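Local coordinates for extracellular solute-binding protein family 5 (Brucella melitensis, PDB 4ONY) that probably binds peptides or related solutes in the periplasm and delivers them to an ABC transporter for uptake, at residues A[313-318]-A[326-331]. Residues are numbered along the deposited sequence; the frame is centred on the assembly and turned at random.
Sequences FVFNTR and RVRQAL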
loop_
_atom_site.group_PDB
_atom_site.type_symbol
_atom_site.label_atom_id
_atom_site.label_comp_id
_atom_site.label_asym_id
_atom_site.label_seq_id
_atom_site.Cartn_x
_atom_site.Cartn_y
_atom_site.Cartn_z
ATOM N N PHE A 313 18.169 2.246 1.995
ATOM C CA PHE A 313 18.933 3.471 2.146
ATOM C C PHE A 313 18.804 4.209 0.841
ATOM O O PHE A 313 18.828 3.588 -0.224
ATOM C CB PHE A 313 20.393 3.208 2.444
ATOM C CG PHE A 313 20.656 2.613 3.779
ATOM C CD1 PHE A 313 20.569 3.384 4.929
ATOM C CD2 PHE A 313 21.059 1.290 3.900
ATOM C CE1 PHE A 313 20.858 2.859 6.171
ATOM C CE2 PHE A 313 21.373 0.762 5.167
ATOM C CZ PHE A 313 21.270 1.556 6.300
ATOM N N VAL A 314 18.592 5.511 0.910
ATOM C CA VAL A 314 18.389 6.357 -0.237
ATOM C C VAL A 314 19.555 7.287 -0.428
ATOM O O VAL A 314 19.937 7.999 0.486
ATOM C CB VAL A 314 17.107 7.199 -0.116
ATOM C CG1 VAL A 314 16.881 7.968 -1.403
ATOM C CG2 VAL A 314 15.882 6.299 0.069
ATOM N N PHE A 315 20.163 7.258 -1.600
ATOM C CA PHE A 315 21.232 8.182 -1.950
ATOM C C PHE A 315 20.615 9.476 -2.472
ATOM O O PHE A 315 19.840 9.441 -3.438
ATOM C CB PHE A 315 22.087 7.636 -3.107
ATOM C CG PHE A 315 22.858 6.354 -2.796
ATOM C CD1 PHE A 315 24.074 6.412 -2.110
ATOM C CD2 PHE A 315 22.401 5.149 -3.268
ATOM C CE1 PHE A 315 24.814 5.254 -1.848
ATOM C CE2 PHE A 315 23.114 3.975 -3.004
ATOM C CZ PHE A 315 24.322 4.041 -2.292
ATOM N N ASN A 316 20.982 10.619 -1.888
ATOM C CA ASN A 316 20.640 11.906 -2.522
ATOM C C ASN A 316 21.581 12.229 -3.680
ATOM O O ASN A 316 22.639 12.822 -3.489
ATOM C CB ASN A 316 20.650 13.069 -1.530
ATOM C CG ASN A 316 20.088 14.350 -2.118
ATOM O OD1 ASN A 316 19.693 14.398 -3.282
ATOM N ND2 ASN A 316 20.081 15.423 -1.306
ATOM N N THR A 317 21.148 11.877 -4.891
ATOM C CA THR A 317 21.976 12.015 -6.095
ATOM C C THR A 317 22.243 13.478 -6.425
ATOM O O THR A 317 23.119 13.769 -7.216
ATOM C CB THR A 317 21.405 11.300 -7.363
ATOM O OG1 THR A 317 20.251 11.969 -7.862
ATOM C CG2 THR A 317 21.094 9.829 -7.098
ATOM N N ARG A 318 21.504 14.406 -5.817
ATOM C CA ARG A 318 21.818 15.830 -5.986
ATOM C C ARG A 318 23.183 16.195 -5.381
ATOM O O ARG A 318 23.762 17.229 -5.725
ATOM C CB ARG A 318 20.732 16.727 -5.322
ATOM C CG ARG A 318 19.308 16.461 -5.834
ATOM C CD ARG A 318 18.276 17.174 -4.939
ATOM N NE ARG A 318 16.867 16.845 -5.234
ATOM C CZ ARG A 318 16.227 15.790 -4.783
ATOM N NH1 ARG A 318 16.858 14.863 -4.071
ATOM N NH2 ARG A 318 14.960 15.598 -5.109
ATOM N N ARG A 326 28.051 4.678 -10.636
ATOM C CA ARG A 326 29.033 3.648 -10.342
ATOM C C ARG A 326 29.428 3.669 -8.858
ATOM O O ARG A 326 29.703 2.615 -8.258
ATOM C CB ARG A 326 30.308 3.833 -11.199
ATOM C CG ARG A 326 30.053 3.693 -12.690
ATOM C CD ARG A 326 31.236 4.112 -13.537
ATOM N NE ARG A 326 31.532 5.502 -13.288
ATOM C CZ ARG A 326 32.494 6.192 -13.880
ATOM N NH1 ARG A 326 33.270 5.614 -14.813
ATOM N NH2 ARG A 326 32.692 7.458 -13.552
ATOM N N VAL A 327 29.508 4.872 -8.280
ATOM C CA VAL A 327 29.788 5.009 -6.847
ATOM C C VAL A 327 28.612 4.445 -6.016
ATOM O O VAL A 327 28.810 3.698 -5.036
ATOM C CB VAL A 327 30.065 6.477 -6.500
ATOM C CG1 VAL A 327 30.150 6.693 -4.999
ATOM C CG2 VAL A 327 31.329 6.983 -7.187
ATOM N N ARG A 328 27.392 4.808 -6.392
ATOM C CA ARG A 328 26.200 4.268 -5.718
ATOM C C ARG A 328 26.174 2.740 -5.813
ATOM O O ARG A 328 25.923 2.061 -4.821
ATOM C CB ARG A 328 24.903 4.878 -6.291
ATOM C CG ARG A 328 24.877 6.395 -6.099
ATOM C CD ARG A 328 23.527 6.974 -6.342
ATOM N NE ARG A 328 23.032 6.680 -7.700
ATOM C CZ ARG A 328 23.146 7.430 -8.777
ATOM N NH1 ARG A 328 23.834 8.534 -8.771
ATOM N NH2 ARG A 328 22.548 7.039 -9.898
ATOM N N GLN A 329 26.482 2.208 -6.985
ATOM C CA GLN A 329 26.515 0.758 -7.177
ATOM C C GLN A 329 27.519 0.084 -6.228
ATOM O O GLN A 329 27.187 -0.889 -5.566
ATOM C CB GLN A 329 26.871 0.440 -8.623
ATOM C CG GLN A 329 26.747 -1.004 -9.101
ATOM C CD GLN A 329 27.372 -1.164 -10.504
ATOM O OE1 GLN A 329 27.904 -0.197 -11.123
ATOM N NE2 GLN A 329 27.339 -2.333 -10.987
ATOM N N ALA A 330 28.750 0.609 -6.168
ATOM C CA ALA A 330 29.769 0.104 -5.233
ATOM C C ALA A 330 29.283 0.129 -3.782
ATOM O O ALA A 330 29.434 -0.866 -3.044
ATOM C CB ALA A 330 31.042 0.943 -5.325
ATOM N N LEU A 331 28.751 1.263 -3.349
ATOM C CA LEU A 331 28.365 1.400 -1.928
ATOM C C LEU A 331 27.206 0.476 -1.546
ATOM O O LEU A 331 27.162 -0.018 -0.435
ATOM C CB LEU A 331 28.015 2.836 -1.575
ATOM C CG LEU A 331 29.194 3.811 -1.750
ATOM C CD1 LEU A 331 28.766 5.233 -1.425
ATOM C CD2 LEU A 331 30.496 3.497 -1.065
#
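Phe-315 and Arg-328 carry this buried contact, in which a beta strand packs against the helix that follows it through a short connection. The strand, 310-315, lies inside a mixed sheet of the periplasmic-binding-protein fold of family 5, and helix 325-333 packs on one side of it. The aliphatic part of Arg-328 lies over one face of the Phe-315 ring. Arg-328 CG makes a CH-pi contact, 4.0 Å from the centroid of the Phe-315 ring. Arg-328 CD lies against the near end of the ring and the root of the side chain, 3.6 Å from Phe-315 CB. The far end of the ring points at the helix itself, with Phe-315 CZ 3.6 Å from Arg-328 O. Leu-331, one helical turn on, meets the ring at its edge: Leu-331 CB lies near the ring plane, 4.0 Å from Phe-315 CZ. Phe-322, from the connection, meets the same ring edge-to-face.

The Arg-328 chain bends at CG-CD (chi3 -58°). The bend carries the guanidinium toward Thr-317; its plane stands 55° from that of the ring. The methyl of Thr-317 covers one guanidinium face, with Thr-317 CG2 3.5 Å from Arg-328 NH1. The buried charged group is gripped by backbone carbonyls, as NH1 bonds to Phe-322 O and NH2 to Gly-554 O. Thr-317 is held in turn by its OG1, which hydrogen-bonds to Ala-517 O.

Thr-317 sits within an Asx turn by which the chain leaves the strand. Asn-316 OD1 accepts from Arg-318 N at 3.1 Å. Asn-316 OD1 takes a second bond, 3.0 Å long, from Arg-318 NH1. The two donors approach from opposite faces of the amide plane, each about 50° out of it.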